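Local coordinates for protein aac(6')-Ii (Enterococcus faecium, PDB 1N71) that transfers an acetyl group from acetyl-coenzyme A to the 6'-amino group of aminoglycosides, an antibiotic-resistance activity, at residues W71-L76 / I105-G110; L150-V155 / M171-I176. All blocks are in the same frame, centred on the assembly; numbering follows the deposited sequence.

Contact 1: residues W71-L76 / I105-G110. With COA (coenzyme A), chain E.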
loop_
_atom_site.group_PDB
_atom_site.type_symbol
_atom_site.label_atom_id
_atom_site.label_comp_id
_atom_site.label_asym_id
_atom_site.label_seq_id
_atom_site.Cartn_x
_atom_site.Cartn_y
_atom_site.Cartn_z
ATOM N N TRP A 71 1.910 -10.123 0.830
ATOM C CA TRP A 71 0.489 -9.999 1.134
ATOM C C TRP A 71 0.187 -8.901 2.149
ATOM O O TRP A 71 0.955 -8.684 3.083
ATOM C CB TRP A 71 -0.035 -11.319 1.692
ATOM C CG TRP A 71 0.041 -12.453 0.727
ATOM C CD1 TRP A 71 1.169 -13.015 0.202
ATOM C CD2 TRP A 71 -1.064 -13.178 0.180
ATOM N NE1 TRP A 71 0.833 -14.052 -0.641
ATOM C CE2 TRP A 71 -0.533 -14.173 -0.672
ATOM C CE3 TRP A 71 -2.454 -13.084 0.329
ATOM C CZ2 TRP A 71 -1.344 -15.073 -1.374
ATOM C CZ3 TRP A 71 -3.264 -13.982 -0.370
ATOM C CH2 TRP A 71 -2.702 -14.963 -1.210
ATOM N N GLU A 72 -0.942 -8.226 1.960
ATOM C CA GLU A 72 -1.378 -7.183 2.880
ATOM C C GLU A 72 -2.472 -7.733 3.785
ATOM O O GLU A 72 -3.496 -8.226 3.300
ATOM C CB GLU A 72 -1.938 -5.973 2.125
ATOM C CG GLU A 72 -2.680 -5.003 3.050
ATOM C CD GLU A 72 -3.233 -3.780 2.334
ATOM O OE1 GLU A 72 -3.474 -3.847 1.113
ATOM O OE2 GLU A 72 -3.440 -2.747 3.005
ATOM N N LEU A 73 -2.251 -7.649 5.094
ATOM C CA LEU A 73 -3.224 -8.106 6.075
ATOM C C LEU A 73 -4.337 -7.061 6.096
ATOM O O LEU A 73 -4.100 -5.889 6.410
ATOM C CB LEU A 73 -2.561 -8.216 7.460
ATOM C CG LEU A 73 -3.388 -8.722 8.653
ATOM C CD1 LEU A 73 -2.450 -9.049 9.807
ATOM C CD2 LEU A 73 -4.416 -7.679 9.079
ATOM N N HIS A 74 -5.547 -7.480 5.740
ATOM C CA HIS A 74 -6.681 -6.562 5.716
ATOM C C HIS A 74 -7.980 -7.302 5.414
ATOM O O HIS A 74 -8.084 -7.998 4.408
ATOM C CB HIS A 74 -6.446 -5.474 4.660
ATOM C CG HIS A 74 -7.608 -4.550 4.471
ATOM N ND1 HIS A 74 -8.731 -4.902 3.751
ATOM C CD2 HIS A 74 -7.827 -3.289 4.914
ATOM C CE1 HIS A 74 -9.589 -3.898 3.756
ATOM N NE2 HIS A 74 -9.065 -2.906 4.456
ATOM N N PRO A 75 -8.973 -7.187 6.305
ATOM C CA PRO A 75 -8.909 -6.413 7.546
ATOM C C PRO A 75 -8.698 -7.369 8.714
ATOM O O PRO A 75 -8.461 -8.565 8.518
ATOM C CB PRO A 75 -10.283 -5.780 7.602
ATOM C CG PRO A 75 -11.150 -6.939 7.162
ATOM C CD PRO A 75 -10.369 -7.552 5.996
ATOM N N LEU A 76 -8.768 -6.831 9.924
ATOM C CA LEU A 76 -8.665 -7.630 11.136
ATOM C C LEU A 76 -9.632 -6.993 12.117
ATOM O O LEU A 76 -9.456 -5.842 12.522
ATOM C CB LEU A 76 -7.256 -7.617 11.734
ATOM C CG LEU A 76 -7.173 -8.332 13.095
ATOM C CD1 LEU A 76 -7.735 -9.758 12.983
ATOM C CD2 LEU A 76 -5.732 -8.364 13.586
ATOM N N ILE A 105 5.762 -14.944 1.410
ATOM C CA ILE A 105 6.983 -14.697 2.169
ATOM C C ILE A 105 6.765 -13.674 3.281
ATOM O O ILE A 105 7.243 -13.838 4.403
ATOM C CB ILE A 105 8.091 -14.113 1.259
ATOM C CG1 ILE A 105 8.351 -15.040 0.072
ATOM C CG2 ILE A 105 9.350 -13.881 2.066
ATOM C CD1 ILE A 105 9.423 -14.526 -0.863
ATOM N N THR A 106 6.057 -12.605 2.955
ATOM C CA THR A 106 5.833 -11.553 3.932
ATOM C C THR A 106 4.418 -11.005 3.921
ATOM O O THR A 106 3.732 -11.003 2.899
ATOM C CB THR A 106 6.792 -10.373 3.695
ATOM O OG1 THR A 106 6.533 -9.344 4.662
ATOM C CG2 THR A 106 6.577 -9.791 2.316
ATOM N N ILE A 107 4.004 -10.527 5.085
ATOM C CA ILE A 107 2.695 -9.940 5.268
ATOM C C ILE A 107 2.958 -8.568 5.849
ATOM O O ILE A 107 3.757 -8.430 6.774
ATOM C CB ILE A 107 1.848 -10.754 6.272
ATOM C CG1 ILE A 107 1.549 -12.143 5.698
ATOM C CG2 ILE A 107 0.546 -10.008 6.589
ATOM C CD1 ILE A 107 0.743 -13.034 6.647
ATOM N N TYR A 108 2.312 -7.554 5.295
ATOM C CA TYR A 108 2.479 -6.201 5.800
ATOM C C TYR A 108 1.098 -5.604 6.009
ATOM O O TYR A 108 0.105 -6.123 5.506
ATOM C CB TYR A 108 3.276 -5.341 4.816
ATOM C CG TYR A 108 2.524 -5.004 3.555
ATOM C CD1 TYR A 108 2.404 -5.933 2.518
ATOM C CD2 TYR A 108 1.917 -3.758 3.402
ATOM C CE1 TYR A 108 1.702 -5.624 1.358
ATOM C CE2 TYR A 108 1.210 -3.440 2.249
ATOM C CZ TYR A 108 1.108 -4.375 1.233
ATOM O OH TYR A 108 0.414 -4.057 0.092
ATOM N N LEU A 109 1.041 -4.509 6.751
ATOM C CA LEU A 109 -0.222 -3.859 7.053
ATOM C C LEU A 109 0.013 -2.392 7.356
ATOM O O LEU A 109 1.142 -1.966 7.610
ATOM C CB LEU A 109 -0.865 -4.533 8.271
ATOM C CG LEU A 109 0.005 -4.499 9.537
ATOM C CD1 LEU A 109 -0.264 -3.215 10.324
ATOM C CD2 LEU A 109 -0.289 -5.713 10.403
ATOM N N GLY A 110 -1.065 -1.623 7.306
ATOM C CA GLY A 110 -0.986 -0.213 7.617
ATOM C C GLY A 110 -1.964 0.050 8.747
ATOM O O GLY A 110 -3.158 -0.234 8.616
HETATM N N1A COA E . -2.564 -2.120 22.455
HETATM C C2A COA E . -1.569 -2.815 23.036
HETATM N N3A COA E . -1.471 -4.155 23.187
HETATM C C4A COA E . -2.560 -4.799 22.643
HETATM C C5A COA E . -3.646 -4.223 22.024
HETATM C C6A COA E . -3.634 -2.795 21.922
HETATM N N6A COA E . -4.621 -2.113 21.347
HETATM N N7A COA E . -4.545 -5.191 21.603
HETATM C C8A COA E . -3.997 -6.307 21.984
HETATM N N9A COA E . -2.790 -6.151 22.625
HETATM C C1B COA E . -1.910 -7.185 23.188
HETATM C C2B COA E . -2.530 -7.924 24.377
HETATM O O2B COA E . -2.247 -7.201 25.582
HETATM C C3B COA E . -1.826 -9.276 24.428
HETATM O O3B COA E . -0.526 -9.080 25.010
HETATM P P3B COA E . -0.020 -9.983 26.247
HETATM O O7A COA E . -1.035 -9.755 27.304
HETATM O O8A COA E . 1.323 -9.432 26.554
HETATM O O9A COA E . 0.001 -11.364 25.705
HETATM C C4B COA E . -1.636 -9.569 22.933
HETATM O O4B COA E . -1.641 -8.276 22.313
HETATM C C5B COA E . -2.690 -10.498 22.315
HETATM O O5B COA E . -3.959 -9.836 22.244
HETATM P P1A COA E . -5.292 -10.586 21.728
HETATM O O1A COA E . -6.140 -10.894 22.900
HETATM O O2A COA E . -4.908 -11.662 20.788
HETATM O O3A COA E . -5.977 -9.404 20.886
HETATM P P2A COA E . -7.534 -9.216 20.528
HETATM O O4A COA E . -8.120 -8.239 21.469
HETATM O O5A COA E . -8.178 -10.531 20.337
HETATM O O6A COA E . -7.426 -8.514 19.087
HETATM C CBP COA E . -7.204 -6.365 17.968
HETATM C CCP COA E . -6.551 -7.395 18.880
HETATM C CDP COA E . -6.268 -5.154 17.866
HETATM C CEP COA E . -7.406 -6.998 16.559
HETATM C CAP COA E . -8.600 -5.952 18.606
HETATM O OAP COA E . -8.438 -5.328 19.884
HETATM C C9P COA E . -9.475 -5.115 17.656
HETATM O O9P COA E . -10.413 -5.645 17.044
HETATM N N8P COA E . -9.156 -3.819 17.542
HETATM C C7P COA E . -9.848 -2.849 16.701
HETATM C C6P COA E . -9.500 -2.994 15.221
HETATM C C5P COA E . -8.174 -2.358 14.845
HETATM O O5P COA E . -7.924 -1.189 15.164
HETATM N N4P COA E . -7.323 -3.135 14.159
HETATM C C3P COA E . -5.993 -2.727 13.692
HETATM C C2P COA E . -5.817 -2.956 12.198
HETATM S S1P COA E . -5.056 -1.560 11.349
HETATM O O HOH W 1 -3.420 -2.980 6.014
#
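Trp71 pairs with Ile107, and Glu72 with Tyr108, in parallel register across a beta-alpha-beta crossover. Backbone hydrogen bonds run from Trp71 N to Thr106 O, from Tyr108 N to Trp71 O (2.8 Å) and from Leu73 N to Tyr108 O. The short strand axes nevertheless diverge by 46°, opening the V-shaped split between central parallel strands through which the GNAT fold receives its cofactor. Where direct pairing ends, a water stands between the strands, accepting from Gly110 N at 3.0 Å and donating to Leu73 O. Beyond it lies coenzyme A, with its CEP carbon 3.7 Å from Leu76 CD2 and its S1P sulfur 3.6 Å from Gly110 O.

On the side of helix 87-101, Ile107 CG2 meets Leu73 CB at 3.7 Å. Leu73 and Leu109 run side by side, CD1 to CD2 at 4.0 Å, and both touch Tyr147. Across the sheet, a chi1 of 70° sets Tyr108 CG between its own backbone N and carbonyl carbon and turns one face of the ring to Glu72, whose CB makes a CH-pi contact there. The Glu72 carboxylate and Tyr108 ring planes are 14° apart; Gln65 NE2 is hydrogen-bonded to Glu72 OE1, while the same water donates to Glu72 OE2 at 3.0 Å.

Contact 2: residues L150-V155 / M171-I176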
loop_
_atom_site.group_PDB
_atom_site.type_symbol
_atom_site.label_atom_id
_atom_site.label_comp_id
_atom_site.label_asym_id
_atom_site.label_seq_id
_atom_site.Cartn_x
_atom_site.Cartn_y
_atom_site.Cartn_z
ATOM N N LEU A 150 3.208 -9.945 17.936
ATOM C CA LEU A 150 3.060 -11.100 17.058
ATOM C C LEU A 150 4.234 -11.211 16.093
ATOM O O LEU A 150 4.197 -11.991 15.143
ATOM C CB LEU A 150 1.745 -11.028 16.279
ATOM C CG LEU A 150 0.507 -11.134 17.168
ATOM C CD1 LEU A 150 -0.744 -11.182 16.315
ATOM C CD2 LEU A 150 0.616 -12.387 18.034
ATOM N N GLY A 151 5.271 -10.416 16.332
ATOM C CA GLY A 151 6.451 -10.484 15.487
ATOM C C GLY A 151 6.549 -9.490 14.351
ATOM O O GLY A 151 7.501 -9.547 13.565
ATOM N N TYR A 152 5.579 -8.589 14.240
ATOM C CA TYR A 152 5.625 -7.588 13.176
ATOM C C TYR A 152 6.484 -6.424 13.637
ATOM O O TYR A 152 6.582 -6.149 14.832
ATOM C CB TYR A 152 4.218 -7.094 12.815
ATOM C CG TYR A 152 3.377 -8.154 12.138
ATOM C CD1 TYR A 152 2.954 -9.286 12.837
ATOM C CD2 TYR A 152 3.074 -8.070 10.777
ATOM C CE1 TYR A 152 2.259 -10.316 12.195
ATOM C CE2 TYR A 152 2.380 -9.098 10.124
ATOM C CZ TYR A 152 1.982 -10.216 10.841
ATOM O OH TYR A 152 1.340 -11.249 10.199
ATOM N N LYS A 153 7.103 -5.745 12.684
ATOM C CA LYS A 153 7.974 -4.617 12.988
ATOM C C LYS A 153 7.549 -3.392 12.193
ATOM O O LYS A 153 7.092 -3.517 11.065
ATOM C CB LYS A 153 9.416 -5.003 12.632
ATOM C CG LYS A 153 10.384 -3.852 12.418
ATOM C CD LYS A 153 11.772 -4.385 12.036
ATOM C CE LYS A 153 12.784 -3.260 11.879
ATOM N NZ LYS A 153 14.186 -3.773 11.799
ATOM N N ILE A 154 7.681 -2.207 12.778
ATOM C CA ILE A 154 7.339 -1.002 12.033
ATOM C C ILE A 154 8.475 -0.812 11.041
ATOM O O ILE A 154 9.636 -0.663 11.436
ATOM C CB ILE A 154 7.253 0.245 12.939
ATOM C CG1 ILE A 154 6.134 0.061 13.973
ATOM C CG2 ILE A 154 7.004 1.496 12.071
ATOM C CD1 ILE A 154 6.050 1.178 15.028
ATOM N N VAL A 155 8.143 -0.824 9.754
ATOM C CA VAL A 155 9.139 -0.671 8.700
ATOM C C VAL A 155 8.940 0.602 7.894
ATOM O O VAL A 155 9.642 0.842 6.916
ATOM C CB VAL A 155 9.104 -1.854 7.727
ATOM C CG1 VAL A 155 9.529 -3.128 8.443
ATOM C CG2 VAL A 155 7.699 -2.009 7.148
ATOM N N MET A 171 3.711 -1.827 9.017
ATOM C CA MET A 171 4.359 -2.898 9.756
ATOM C C MET A 171 4.461 -4.141 8.874
ATOM O O MET A 171 3.625 -4.365 7.999
ATOM C CB MET A 171 3.565 -3.212 11.019
ATOM C CG MET A 171 3.356 -1.993 11.908
ATOM S SD MET A 171 2.633 -2.398 13.485
ATOM C CE MET A 171 3.958 -3.337 14.230
ATOM N N ALA A 172 5.480 -4.957 9.108
ATOM C CA ALA A 172 5.652 -6.145 8.290
ATOM C C ALA A 172 6.343 -7.264 9.039
ATOM O O ALA A 172 7.029 -7.043 10.044
ATOM C CB ALA A 172 6.441 -5.790 7.032
ATOM N N LYS A 173 6.150 -8.472 8.536
ATOM C CA LYS A 173 6.749 -9.655 9.118
ATOM C C LYS A 173 6.998 -10.654 7.998
ATOM O O LYS A 173 6.170 -10.818 7.104
ATOM C CB LYS A 173 5.803 -10.273 10.158
ATOM C CG LYS A 173 6.323 -11.561 10.797
ATOM C CD LYS A 173 5.295 -12.156 11.764
ATOM C CE LYS A 173 5.801 -13.437 12.410
ATOM N NZ LYS A 173 4.768 -14.053 13.310
ATOM N N THR A 174 8.166 -11.282 8.016
ATOM C CA THR A 174 8.470 -12.306 7.030
ATOM C C THR A 174 8.076 -13.559 7.807
ATOM O O THR A 174 8.576 -13.809 8.904
ATOM C CB THR A 174 9.952 -12.267 6.649
ATOM O OG1 THR A 174 10.160 -11.171 5.741
ATOM C CG2 THR A 174 10.377 -13.559 5.988
ATOM N N ILE A 175 7.160 -14.333 7.240
ATOM C CA ILE A 175 6.605 -15.489 7.938
ATOM C C ILE A 175 7.216 -16.877 7.813
ATOM O O ILE A 175 6.703 -17.827 8.401
ATOM C CB ILE A 175 5.106 -15.592 7.615
ATOM C CG1 ILE A 175 4.910 -15.800 6.109
ATOM C CG2 ILE A 175 4.407 -14.303 8.047
ATOM C CD1 ILE A 175 3.466 -15.934 5.695
ATOM N N ILE A 176 8.299 -17.010 7.062
ATOM C CA ILE A 176 8.936 -18.309 6.919
ATOM C C ILE A 176 10.441 -18.160 7.050
ATOM O O ILE A 176 10.977 -17.052 6.953
ATOM C CB ILE A 176 8.622 -18.956 5.549
ATOM C CG1 ILE A 176 9.082 -18.036 4.419
ATOM C CG2 ILE A 176 7.126 -19.245 5.437
ATOM C CD1 ILE A 176 8.921 -18.639 3.031
HETATM O O HOH W 2 9.009 -8.349 11.562
#
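The turn from helix 144-149 into a beta hairpin brings Lys153 opposite Ala172 as an antiparallel hydrogen-bonded pair, with Ile154 and Met171 following as a non-hydrogen-bonded pair. Two backbone bonds join the first pair, Lys153 N to Ala172 O and Ala172 N to Lys153 O, both 2.9 Å. The ladder is short: the axes of the two strand segments make an angle of 116°, far from a flat antiparallel pairing. On the Gly151 side of the Lys153-Ala172 pair, a water carries the polar link on, donating to Gly151 O and to Ala172 O, so the latter carbonyl is gripped by both water and amide.

Gly151, at positive phi, is the C-prime residue of the Schellman motif that ends the helix, and the chain here presents Leu150 O to Lys173. The lysine is fully extended, with CG anti to the backbone N (chi1 178°), which carries Lys173 NZ to Leu150 O at 2.8 Å. NZ also forms a salt bridge with Glu96 of helix 87-101, whose other carboxylate oxygen takes a hydrogen bond from Tyr152 OH; the glutamate thereby fixes the ends of both side chains.

The Lys173 and Tyr152 side chains cross at about a right angle, the lysine running over one face of the ring. Its CB sits over the ring centre in a CH-pi contact, 3.6 Å from the centroid and 12° off the normal, and Lys173 CD passes Tyr152 CE1 at 3.6 Å.

Apolar contacts complete the hairpin. On one face Val155 CG2 meets Ala172 CB at 4.0 Å, beside Leu158 of the second subunit. On the other, Met171 CG packs on Ile154 CG1 at 4.0 Å, and a bend at chi3 curls the methionine back until its CE lies 4.0 Å from Tyr152 CB.

Followed from the N terminus, the chain illustrates how a sheet is assembled from successive closures. Contact 1 closes first, returning the chain to strand 70-78 after an excursion through helix 87-101. Contact 2 opens only later and closes a shorter, helix-free loop between strands 153-158 and 168-174; the two are therefore in series, neither nesting nor crossing. They become continuous because strands 106-112 and 168-174 are neighbours: a probable hydrogen bond links Leu109 N to Met171 O, and another Thr106 OG1 to Lys173 O. The cofactor cleft on one side is thus joined to the C-terminal hairpin on the other, and both contacts touch the second subunit.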